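PDB 3VTH: hydrogenase maturation factor, which probably transfers the carbamoyl group of carbamoyl phosphate, at the cost of ATP, to the C-terminal cysteine of HypE during [NiFe]-hydrogenase maturation. Local coordinates for residues R26-N31 with F179-P183; Q482-I488 with W518-L523; I694-S700 with G721-N727. All blocks are in the same frame, centred on the assembly; numbering follows the deposited sequence. Where two conformers were deposited one is given.

Read from the N terminus, the three contacts follow one another in series: none encloses or crosses another. Contact 1 closes a long loop of 147 residues, bringing helix 25-35 of the acylphosphatase-like region against the loop 179-183 of the second zinc finger. Contact 2 closes a shorter one, setting the start of helix 483-494, with two of the iron ligands, against strand 517-525, and so joins the two Kae1-like parts. Contact 3 closes the 20-residue crossover between the parallel strands 696-700 and 723-726. Contacts 2 and 3 reach the same sheet and touch through His487 and Ser700, whereas contact 1 stands apart, its centre about 48 Å from that of contact 2.

Contact 1 (R26-N31 with F179-P183); sequences RPFVFN and FHAQP. With PO4 (phosphate ion), chain E.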
loop_
_atom_site.group_PDB
_atom_site.type_symbol
_atom_site.label_atom_id
_atom_site.label_comp_id
_atom_site.label_asym_id
_atom_site.label_seq_id
_atom_site.Cartn_x
_atom_site.Cartn_y
_atom_site.Cartn_z
ATOM N N ARG A 26 -10.579 13.960 22.765
ATOM C CA ARG A 26 -11.237 14.998 23.565
ATOM C C ARG A 26 -12.177 14.409 24.622
ATOM O O ARG A 26 -12.008 14.716 25.797
ATOM C CB ARG A 26 -11.899 16.069 22.686
ATOM C CG ARG A 26 -10.857 16.993 22.011
ATOM C CD ARG A 26 -11.473 17.868 20.947
ATOM N NE ARG A 26 -11.865 17.092 19.757
ATOM C CZ ARG A 26 -12.472 17.603 18.686
ATOM N NH1 ARG A 26 -12.767 18.909 18.629
ATOM N NH2 ARG A 26 -12.773 16.807 17.655
ATOM N N PRO A 27 -13.120 13.516 24.230
ATOM C CA PRO A 27 -13.952 12.910 25.284
ATOM C C PRO A 27 -13.170 12.058 26.297
ATOM O O PRO A 27 -13.500 12.083 27.481
ATOM C CB PRO A 27 -14.963 12.039 24.507
ATOM C CG PRO A 27 -14.423 11.924 23.116
ATOM C CD PRO A 27 -13.633 13.188 22.880
ATOM N N PHE A 28 -12.157 11.323 25.832
ATOM C CA PHE A 28 -11.266 10.573 26.712
ATOM C C PHE A 28 -10.634 11.498 27.786
ATOM O O PHE A 28 -10.695 11.210 28.975
ATOM C CB PHE A 28 -10.181 9.867 25.870
ATOM C CG PHE A 28 -9.127 9.153 26.684
ATOM C CD1 PHE A 28 -7.811 9.579 26.656
ATOM C CD2 PHE A 28 -9.458 8.061 27.478
ATOM C CE1 PHE A 28 -6.822 8.930 27.407
ATOM C CE2 PHE A 28 -8.477 7.405 28.238
ATOM C CZ PHE A 28 -7.153 7.841 28.188
ATOM N N VAL A 29 -10.067 12.619 27.357
ATOM C CA VAL A 29 -9.407 13.548 28.290
ATOM C C VAL A 29 -10.420 14.128 29.260
ATOM O O VAL A 29 -10.155 14.220 30.456
ATOM C CB VAL A 29 -8.625 14.650 27.517
ATOM C CG1 VAL A 29 -8.300 15.872 28.398
ATOM C CG2 VAL A 29 -7.340 14.039 26.925
ATOM N N PHE A 30 -11.589 14.498 28.746
ATOM C CA PHE A 30 -12.636 15.030 29.605
ATOM C C PHE A 30 -12.938 14.062 30.745
ATOM O O PHE A 30 -13.037 14.454 31.917
ATOM C CB PHE A 30 -13.913 15.305 28.800
ATOM C CG PHE A 30 -15.051 15.817 29.641
ATOM C CD1 PHE A 30 -15.928 14.931 30.258
ATOM C CD2 PHE A 30 -15.250 17.190 29.810
ATOM C CE1 PHE A 30 -17.000 15.404 31.056
ATOM C CE2 PHE A 30 -16.312 17.678 30.604
ATOM C CZ PHE A 30 -17.187 16.791 31.225
ATOM N N ASN A 31 -13.087 12.798 30.379
ATOM C CA ASN A 31 -13.521 11.800 31.342
ATOM C C ASN A 31 -12.444 11.491 32.381
ATOM O O ASN A 31 -12.758 11.388 33.563
ATOM C CB ASN A 31 -14.048 10.544 30.632
ATOM C CG ASN A 31 -15.398 10.782 29.942
ATOM O OD1 ASN A 31 -15.550 10.541 28.736
ATOM N ND2 ASN A 31 -16.378 11.262 30.702
ATOM N N PHE A 179 -20.270 10.371 23.490
ATOM C CA PHE A 179 -19.947 11.702 24.023
ATOM C C PHE A 179 -18.893 12.377 23.143
ATOM O O PHE A 179 -17.806 11.827 22.930
ATOM C CB PHE A 179 -19.425 11.560 25.457
ATOM C CG PHE A 179 -19.136 12.863 26.151
ATOM C CD1 PHE A 179 -17.856 13.134 26.625
ATOM C CD2 PHE A 179 -20.146 13.800 26.375
ATOM C CE1 PHE A 179 -17.579 14.335 27.305
ATOM C CE2 PHE A 179 -19.887 15.001 27.053
ATOM C CZ PHE A 179 -18.599 15.267 27.510
ATOM N N HIS A 180 -19.231 13.552 22.614
ATOM C CA HIS A 180 -18.350 14.286 21.695
ATOM C C HIS A 180 -17.770 13.455 20.545
ATOM O O HIS A 180 -16.609 13.645 20.141
ATOM C CB HIS A 180 -17.249 15.014 22.478
ATOM C CG HIS A 180 -17.705 16.314 23.059
ATOM N ND1 HIS A 180 -17.221 17.530 22.627
ATOM C CD2 HIS A 180 -18.644 16.594 23.999
ATOM C CE1 HIS A 180 -17.808 18.501 23.306
ATOM N NE2 HIS A 180 -18.678 17.960 24.143
ATOM N N ALA A 181 -18.580 12.539 20.016
ATOM C CA ALA A 181 -18.198 11.783 18.834
ATOM C C ALA A 181 -18.505 12.620 17.603
ATOM O O ALA A 181 -19.668 12.797 17.247
ATOM C CB ALA A 181 -18.936 10.430 18.775
ATOM N N GLN A 182 -17.460 13.132 16.953
ATOM C CA GLN A 182 -17.642 14.042 15.816
ATOM C C GLN A 182 -18.530 13.500 14.684
ATOM O O GLN A 182 -19.292 14.265 14.114
ATOM C CB GLN A 182 -16.295 14.546 15.265
ATOM C CG GLN A 182 -15.534 15.468 16.240
ATOM C CD GLN A 182 -16.383 16.644 16.701
ATOM O OE1 GLN A 182 -16.904 17.424 15.888
ATOM N NE2 GLN A 182 -16.535 16.770 18.010
ATOM N N PRO A 183 -18.442 12.194 14.359
ATOM C CA PRO A 183 -19.294 11.701 13.278
ATOM C C PRO A 183 -20.685 11.159 13.681
ATOM O O PRO A 183 -21.369 10.581 12.841
ATOM C CB PRO A 183 -18.469 10.572 12.681
ATOM C CG PRO A 183 -17.671 10.034 13.826
ATOM C CD PRO A 183 -17.463 11.180 14.799
HETATM P P PO4 E . -11.230 13.633 18.693
HETATM O O1 PO4 E . -12.195 12.596 18.188
HETATM O O2 PO4 E . -9.912 12.994 19.051
HETATM O O3 PO4 E . -10.982 14.626 17.593
HETATM O O4 PO4 E . -11.804 14.317 19.919
#
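Phe30 and Phe179 meet at a slant, their ring planes 55° apart and their centroids 5.0 Å from each other. CZ of Phe179 stands over one face of the Phe30 ring, offset toward the rim, and the closest carbons are Phe30 CD1 and Phe179 CE1, 3.4 Å apart. With CG anti to the backbone N in both residues (chi1 178° in Phe30), each ring extends from its own backbone toward the other. Pro27, about one helical turn earlier, packs beside the pair: its CB lies 3.7 Å from Phe179 CD1 and rests against the carbonyl oxygen of Phe179, while its CD faces CB of His180. The His180 imidazole stacks on Tyr171.

At the start of the segment, Arg26 bends at chi3 (-71°) and lays the edge of its guanidinium along a phosphate ion. O4 of the phosphate accepts from Arg26 NE at 2.8 Å and from the backbone N of Arg26 at 3.1 Å, while Arg26 NH2 gives a third bond to O3. Arg26 NH1 forms a salt bridge with Asp152, and Gln182 CG packs obliquely against Arg26 NH2 at 3.4 Å. The backbone nitrogens of Gly22, Val23, Gly24 and Phe25 complete the phosphate cradle, an arrangement characteristic of the acylphosphatase active site, in which Arg26 and nearby Asn44 are the predicted catalytic residues.

Contact 2 (Q482-I488 with W518-L523); sequences QHHHAHI and WGAEIL. With FE (Fe (III) ion), chain I; AP2 (phosphomethylphosphonic acid adenosyl ester), chain H.
The NE2 end of the Gln482 amide comes obliquely to Trp518 CE3, 3.3 Å away, with the amide and indole planes 46° apart. Gln482 is also the N-cap of helix 483-494: its OE1 accepts a well-aligned bond from His485 N (3.1 Å) and a weak one from His484 N. The chain bend at chi2 folds the amide back over the helix start, where NE2 also donates almost straight, at 173°, to ND1 of His484, in the plane of that ring. A further bond from NE2 to Tyr511 O fixes the rotation of the amide.

His483 makes no contact with 518-523; its NE2 binds the iron at 2.2 Å. His484 makes the largest share of the contact. Its CE1 touches Trp518 CB at 3.3 Å, its NE2 lies 3.4 Å from Gly519 CA, and Glu521 CG lies over one face of the ring, near the rim, with His483 CD2 over the opposite one. With ND1 accepting from Gln482 and NE2 bonded to the iron ligand Asp507, His484 is a second-shell residue that is likely to orient Asp507. The backbone of His485 meets Leu523 CD1, 3.9 Å from its N. One turn on from His483, His487 brings its own NE2 to the metal, which also takes two oxygens of the nucleotide analogue and Asp734. Ile488 closes the segment with CG1 near Leu523 CD1.

The segment 483-488 of this helix thus crosses strand 521-523 at -66°, with helix 737-749 packed on His483, His485 and His487 and strand 501-507 running beside 517-525.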
loop_
_atom_site.group_PDB
_atom_site.type_symbol
_atom_site.label_atom_id
_atom_site.label_comp_id
_atom_site.label_asym_id
_atom_site.label_seq_id
_atom_site.Cartn_x
_atom_site.Cartn_y
_atom_site.Cartn_z
ATOM N N GLN A 482 18.679 7.912 -8.602
ATOM C CA GLN A 482 18.675 6.692 -9.394
ATOM C C GLN A 482 17.662 5.715 -8.781
ATOM O O GLN A 482 17.560 5.606 -7.566
ATOM C CB GLN A 482 20.069 6.080 -9.478
ATOM C CG GLN A 482 20.201 5.085 -10.648
ATOM C CD GLN A 482 19.651 3.703 -10.320
ATOM O OE1 GLN A 482 19.761 3.236 -9.186
ATOM N NE2 GLN A 482 19.069 3.038 -11.319
ATOM N N HIS A 483 16.924 5.018 -9.647
ATOM C CA HIS A 483 15.766 4.185 -9.269
ATOM C C HIS A 483 16.076 3.128 -8.210
ATOM O O HIS A 483 15.339 2.967 -7.234
ATOM C CB HIS A 483 15.228 3.494 -10.529
ATOM C CG HIS A 483 13.933 2.769 -10.321
ATOM N ND1 HIS A 483 12.708 3.397 -10.401
ATOM C CD2 HIS A 483 13.670 1.462 -10.069
ATOM C CE1 HIS A 483 11.747 2.511 -10.199
ATOM N NE2 HIS A 483 12.303 1.331 -9.998
ATOM N N HIS A 484 17.158 2.380 -8.424
ATOM C CA HIS A 484 17.506 1.296 -7.528
ATOM C C HIS A 484 18.064 1.784 -6.210
ATOM O O HIS A 484 17.789 1.191 -5.169
ATOM C CB HIS A 484 18.364 0.256 -8.264
ATOM C CG HIS A 484 17.644 -0.289 -9.455
ATOM N ND1 HIS A 484 17.730 0.295 -10.701
ATOM C CD2 HIS A 484 16.713 -1.269 -9.561
ATOM C CE1 HIS A 484 16.927 -0.337 -11.537
ATOM N NE2 HIS A 484 16.301 -1.291 -10.872
ATOM N N HIS A 485 18.813 2.883 -6.253
ATOM C CA HIS A 485 19.228 3.551 -5.038
ATOM C C HIS A 485 17.981 3.896 -4.209
ATOM O O HIS A 485 17.954 3.638 -3.008
ATOM C CB HIS A 485 20.074 4.797 -5.385
ATOM C CG HIS A 485 20.704 5.468 -4.200
ATOM N ND1 HIS A 485 21.143 6.772 -4.243
ATOM C CD2 HIS A 485 20.961 5.023 -2.944
ATOM C CE1 HIS A 485 21.648 7.104 -3.068
ATOM N NE2 HIS A 485 21.532 6.068 -2.258
ATOM N N ALA A 486 16.954 4.459 -4.849
ATOM C CA ALA A 486 15.706 4.810 -4.157
ATOM C C ALA A 486 15.004 3.604 -3.520
ATOM O O ALA A 486 14.514 3.712 -2.398
ATOM C CB ALA A 486 14.761 5.546 -5.094
ATOM N N HIS A 487 14.936 2.467 -4.226
ATOM C CA HIS A 487 14.379 1.226 -3.636
ATOM C C HIS A 487 15.121 0.880 -2.338
ATOM O O HIS A 487 14.494 0.609 -1.298
ATOM C CB HIS A 487 14.500 0.022 -4.602
ATOM C CG HIS A 487 13.368 -0.127 -5.577
ATOM N ND1 HIS A 487 12.040 -0.184 -5.195
ATOM C CD2 HIS A 487 13.377 -0.305 -6.924
ATOM C CE1 HIS A 487 11.285 -0.370 -6.265
ATOM N NE2 HIS A 487 12.073 -0.443 -7.327
ATOM N N ILE A 488 16.453 0.884 -2.380
ATOM C CA ILE A 488 17.240 0.534 -1.189
ATOM C C ILE A 488 16.983 1.538 -0.050
ATOM O O ILE A 488 16.808 1.141 1.115
ATOM C CB ILE A 488 18.775 0.422 -1.499
ATOM C CG1 ILE A 488 19.048 -0.625 -2.583
ATOM C CG2 ILE A 488 19.612 0.106 -0.222
ATOM C CD1 ILE A 488 18.404 -2.012 -2.334
ATOM N N TRP A 518 18.376 -1.182 -15.716
ATOM C CA TRP A 518 18.902 -1.875 -14.541
ATOM C C TRP A 518 17.757 -2.597 -13.842
ATOM O O TRP A 518 16.585 -2.373 -14.176
ATOM C CB TRP A 518 19.531 -0.876 -13.572
ATOM C CG TRP A 518 20.842 -0.275 -14.004
ATOM C CD1 TRP A 518 21.432 -0.346 -15.246
ATOM C CD2 TRP A 518 21.706 0.547 -13.197
ATOM N NE1 TRP A 518 22.609 0.370 -15.247
ATOM C CE2 TRP A 518 22.806 0.917 -14.004
ATOM C CE3 TRP A 518 21.659 0.989 -11.865
ATOM C CZ2 TRP A 518 23.859 1.728 -13.527
ATOM C CZ3 TRP A 518 22.708 1.787 -11.385
ATOM C CH2 TRP A 518 23.793 2.140 -12.216
ATOM N N GLY A 519 18.063 -3.440 -12.862
ATOM C CA GLY A 519 17.006 -4.278 -12.253
ATOM C C GLY A 519 17.494 -5.593 -11.676
ATOM O O GLY A 519 16.703 -6.402 -11.193
ATOM N N ALA A 520 18.802 -5.803 -11.717
ATOM C CA ALA A 520 19.407 -6.937 -11.051
ATOM C C ALA A 520 20.745 -6.481 -10.510
ATOM O O ALA A 520 21.807 -6.965 -10.928
ATOM C CB ALA A 520 19.558 -8.100 -12.025
ATOM N N GLU A 521 20.678 -5.542 -9.570
ATOM C CA GLU A 521 21.845 -4.776 -9.148
ATOM C C GLU A 521 22.219 -5.052 -7.701
ATOM O O GLU A 521 21.342 -5.238 -6.856
ATOM C CB GLU A 521 21.554 -3.274 -9.279
ATOM C CG GLU A 521 20.795 -2.894 -10.563
ATOM C CD GLU A 521 21.530 -3.334 -11.799
ATOM O OE1 GLU A 521 20.909 -4.008 -12.656
ATOM O OE2 GLU A 521 22.742 -3.030 -11.892
ATOM N N ILE A 522 23.522 -5.077 -7.434
ATOM C CA ILE A 522 24.015 -5.017 -6.071
ATOM C C ILE A 522 24.797 -3.728 -5.941
ATOM O O ILE A 522 25.728 -3.450 -6.706
ATOM C CB ILE A 522 24.938 -6.199 -5.646
ATOM C CG1 ILE A 522 24.428 -7.551 -6.138
ATOM C CG2 ILE A 522 25.149 -6.196 -4.105
ATOM C CD1 ILE A 522 23.150 -7.973 -5.616
ATOM N N LEU A 523 24.383 -2.932 -4.977
ATOM C CA LEU A 523 25.007 -1.657 -4.712
ATOM C C LEU A 523 25.637 -1.697 -3.339
ATOM O O LEU A 523 25.250 -2.504 -2.485
ATOM C CB LEU A 523 23.937 -0.561 -4.716
ATOM C CG LEU A 523 22.939 -0.561 -5.872
ATOM C CD1 LEU A 523 21.932 0.591 -5.690
ATOM C CD2 LEU A 523 23.689 -0.451 -7.230
HETATM FE FE FE I . 11.520 -0.655 -9.427
HETATM P PB AP2 H . 10.070 -1.445 -12.234
HETATM O O1B AP2 H . 10.452 -2.834 -12.682
HETATM O O2B AP2 H . 11.030 -0.750 -11.319
HETATM O O3B AP2 H . 9.560 -0.605 -13.378
HETATM C C3A AP2 H . 8.588 -1.755 -11.237
HETATM P PA AP2 H . 8.873 -2.667 -9.692
HETATM O O1A AP2 H . 7.514 -2.521 -9.022
HETATM O O2A AP2 H . 10.123 -2.306 -8.926
HETATM O "O5'" AP2 H . 9.096 -4.200 -10.161
HETATM C "C5'" AP2 H . 7.974 -4.897 -10.690
HETATM C "C4'" AP2 H . 8.547 -6.119 -11.370
HETATM O "O4'" AP2 H . 8.970 -7.061 -10.383
HETATM C "C3'" AP2 H . 7.520 -6.858 -12.205
HETATM O "O3'" AP2 H . 7.331 -6.211 -13.468
HETATM C "C2'" AP2 H . 8.181 -8.218 -12.298
HETATM O "O2'" AP2 H . 9.151 -8.136 -13.350
HETATM C "C1'" AP2 H . 8.859 -8.381 -10.931
HETATM N N9 AP2 H . 7.988 -9.274 -10.114
HETATM C C8 AP2 H . 6.724 -9.035 -9.682
HETATM N N7 AP2 H . 6.213 -10.098 -9.005
HETATM C C5 AP2 H . 7.164 -11.052 -8.990
HETATM C C6 AP2 H . 7.288 -12.430 -8.449
HETATM N N6 AP2 H . 6.274 -13.011 -7.759
HETATM N N1 AP2 H . 8.458 -13.088 -8.676
HETATM C C2 AP2 H . 9.492 -12.527 -9.341
HETATM N N3 AP2 H . 9.439 -11.285 -9.869
HETATM C C4 AP2 H . 8.322 -10.517 -9.728
#

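Contact 3 (I694-S700 with G721-N727); sequences INKVVLS and GFEVYSN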
loop_
_atom_site.group_PDB
_atom_site.type_symbol
_atom_site.label_atom_id
_atom_site.label_comp_id
_atom_site.label_asym_id
_atom_site.label_seq_id
_atom_site.Cartn_x
_atom_site.Cartn_y
_atom_site.Cartn_z
ATOM N N ILE A 694 31.139 -4.640 5.494
ATOM C CA ILE A 694 29.700 -4.325 5.640
ATOM C C ILE A 694 28.853 -5.573 5.907
ATOM O O ILE A 694 28.926 -6.554 5.169
ATOM C CB ILE A 694 29.156 -3.510 4.436
ATOM C CG1 ILE A 694 29.891 -2.165 4.359
ATOM C CG2 ILE A 694 27.631 -3.298 4.549
ATOM C CD1 ILE A 694 29.625 -1.382 3.094
ATOM N N ASN A 695 28.065 -5.517 6.979
ATOM C CA ASN A 695 27.280 -6.662 7.463
ATOM C C ASN A 695 25.748 -6.463 7.401
ATOM O O ASN A 695 24.973 -7.363 7.769
ATOM C CB ASN A 695 27.719 -7.032 8.892
ATOM C CG ASN A 695 27.238 -8.414 9.312
ATOM O OD1 ASN A 695 27.537 -9.427 8.655
ATOM N ND2 ASN A 695 26.482 -8.463 10.407
ATOM N N LYS A 696 25.323 -5.284 6.940
ATOM C CA LYS A 696 23.906 -4.985 6.750
ATOM C C LYS A 696 23.551 -5.133 5.280
ATOM O O LYS A 696 24.255 -4.597 4.401
ATOM C CB LYS A 696 23.562 -3.570 7.214
ATOM C CG LYS A 696 23.650 -3.354 8.747
ATOM C CD LYS A 696 23.046 -2.009 9.121
ATOM C CE LYS A 696 23.083 -1.749 10.641
ATOM N NZ LYS A 696 24.458 -1.659 11.184
ATOM N N VAL A 697 22.466 -5.866 5.031
ATOM C CA VAL A 697 21.986 -6.131 3.686
ATOM C C VAL A 697 20.532 -5.695 3.588
ATOM O O VAL A 697 19.707 -6.084 4.429
ATOM C CB VAL A 697 22.048 -7.624 3.346
ATOM C CG1 VAL A 697 21.495 -7.876 1.921
ATOM C CG2 VAL A 697 23.478 -8.152 3.470
ATOM N N VAL A 698 20.231 -4.896 2.565
ATOM C CA VAL A 698 18.879 -4.432 2.288
ATOM C C VAL A 698 18.381 -5.080 0.987
ATOM O O VAL A 698 19.068 -5.040 -0.040
ATOM C CB VAL A 698 18.838 -2.881 2.144
ATOM C CG1 VAL A 698 17.470 -2.415 1.659
ATOM C CG2 VAL A 698 19.198 -2.203 3.462
ATOM N N LEU A 699 17.178 -5.653 1.033
ATOM C CA LEU A 699 16.570 -6.250 -0.145
ATOM C C LEU A 699 15.373 -5.421 -0.542
ATOM O O LEU A 699 14.469 -5.212 0.268
ATOM C CB LEU A 699 16.115 -7.700 0.136
ATOM C CG LEU A 699 17.092 -8.617 0.886
ATOM C CD1 LEU A 699 16.386 -9.932 1.308
ATOM C CD2 LEU A 699 18.320 -8.922 0.045
ATOM N N SER A 700 15.366 -4.922 -1.774
ATOM C CA SER A 700 14.208 -4.146 -2.257
ATOM C C SER A 700 14.074 -4.247 -3.780
ATOM O O SER A 700 14.886 -4.899 -4.435
ATOM C CB SER A 700 14.304 -2.683 -1.791
ATOM O OG SER A 700 13.060 -2.016 -1.975
ATOM N N GLY A 721 25.245 -14.661 9.409
ATOM C CA GLY A 721 25.584 -13.557 10.287
ATOM C C GLY A 721 25.176 -12.165 9.855
ATOM O O GLY A 721 25.350 -11.228 10.623
ATOM N N PHE A 722 24.647 -12.015 8.638
ATOM C CA PHE A 722 24.198 -10.703 8.160
ATOM C C PHE A 722 23.006 -10.195 8.953
ATOM O O PHE A 722 22.157 -10.986 9.384
ATOM C CB PHE A 722 23.761 -10.774 6.694
ATOM C CG PHE A 722 24.884 -10.883 5.722
ATOM C CD1 PHE A 722 25.574 -9.753 5.319
ATOM C CD2 PHE A 722 25.240 -12.119 5.183
ATOM C CE1 PHE A 722 26.596 -9.832 4.392
ATOM C CE2 PHE A 722 26.273 -12.213 4.267
ATOM C CZ PHE A 722 26.955 -11.062 3.867
ATOM N N GLU A 723 22.931 -8.878 9.124
ATOM C CA GLU A 723 21.696 -8.222 9.548
ATOM C C GLU A 723 20.928 -7.836 8.282
ATOM O O GLU A 723 21.393 -7.007 7.489
ATOM C CB GLU A 723 21.998 -6.969 10.354
ATOM C CG GLU A 723 22.792 -7.212 11.624
ATOM C CD GLU A 723 23.609 -5.991 12.014
ATOM O OE1 GLU A 723 22.979 -5.001 12.451
ATOM O OE2 GLU A 723 24.866 -6.019 11.855
ATOM N N VAL A 724 19.759 -8.443 8.091
ATOM C CA VAL A 724 19.044 -8.324 6.829
ATOM C C VAL A 724 17.762 -7.532 7.005
ATOM O O VAL A 724 17.032 -7.725 7.982
ATOM C CB VAL A 724 18.733 -9.715 6.213
ATOM C CG1 VAL A 724 18.176 -9.553 4.794
ATOM C CG2 VAL A 724 19.993 -10.583 6.207
ATOM N N TYR A 725 17.514 -6.633 6.057
ATOM C CA TYR A 725 16.350 -5.771 6.075
ATOM C C TYR A 725 15.599 -5.833 4.753
ATOM O O TYR A 725 16.204 -5.920 3.678
ATOM C CB TYR A 725 16.772 -4.327 6.331
ATOM C CG TYR A 725 17.611 -4.119 7.574
ATOM C CD1 TYR A 725 17.031 -3.689 8.767
ATOM C CD2 TYR A 725 18.995 -4.338 7.550
ATOM C CE1 TYR A 725 17.813 -3.482 9.923
ATOM C CE2 TYR A 725 19.780 -4.140 8.681
ATOM C CZ TYR A 725 19.184 -3.710 9.864
ATOM O OH TYR A 725 19.977 -3.520 10.977
ATOM N N SER A 726 14.271 -5.784 4.833
ATOM C CA SER A 726 13.472 -5.530 3.642
ATOM C C SER A 726 12.260 -4.680 3.992
ATOM O O SER A 726 11.984 -4.442 5.165
ATOM C CB SER A 726 13.054 -6.820 2.934
ATOM O OG SER A 726 12.637 -6.509 1.601
ATOM N N ASN A 727 11.571 -4.214 2.964
ATOM C CA ASN A 727 10.409 -3.356 3.106
ATOM C C ASN A 727 9.288 -4.041 3.841
ATOM O O ASN A 727 9.121 -5.266 3.745
ATOM C CB ASN A 727 9.897 -2.899 1.736
ATOM C CG ASN A 727 10.834 -1.889 1.073
ATOM O OD1 ASN A 727 10.868 -0.707 1.448
ATOM N ND2 ASN A 727 11.605 -2.353 0.114
#
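Four backbone bonds join Asn695 to Leu699 with Glu723 and Tyr725: Tyr725 N to Val697 O (2.8 Å), Leu699 N to Tyr725 O, Val697 N to Glu723 O and Glu723 N to Asn695 O. They make a parallel strand pair of a beta-alpha-beta unit, with helix 707-719 as the crossover, in the second Kae1-like part. ND2 of Asn695 bridges Gly721 O, at 3.0 Å, and the anti lone pair of Glu723 OE2, at 3.3 Å, while its OD1 is hydrogen-bonded to Arg689 of the preceding helix 666-692. CG anti to N (chi1 -164°) swings this amide across to Gly721, whose positive phi ends helix 707-719 in a Schellman motif. Replacement by an alanine would probably leave Gly721 O and Glu723 OE2 without their shared donor, Arg689 without this acceptor, and the start of strand 723-726 less firmly tied.

On one face Lys696 runs beside the Tyr725 ring, CE 3.6 Å from Tyr725 OH; its NZ is paired chiefly with Glu499 and makes a long salt bridge to Glu723 OE1 (3.9 Å). On the other face Val697 CG2 presses against Phe722 CD1 at 3.2 Å, and Leu699 CD1 meets Val724 CG1 at 3.9 Å. Farther along, the hydroxyl of Ser726 donates to Leu699 O at 2.6 Å, approaching from above the carbonyl plane.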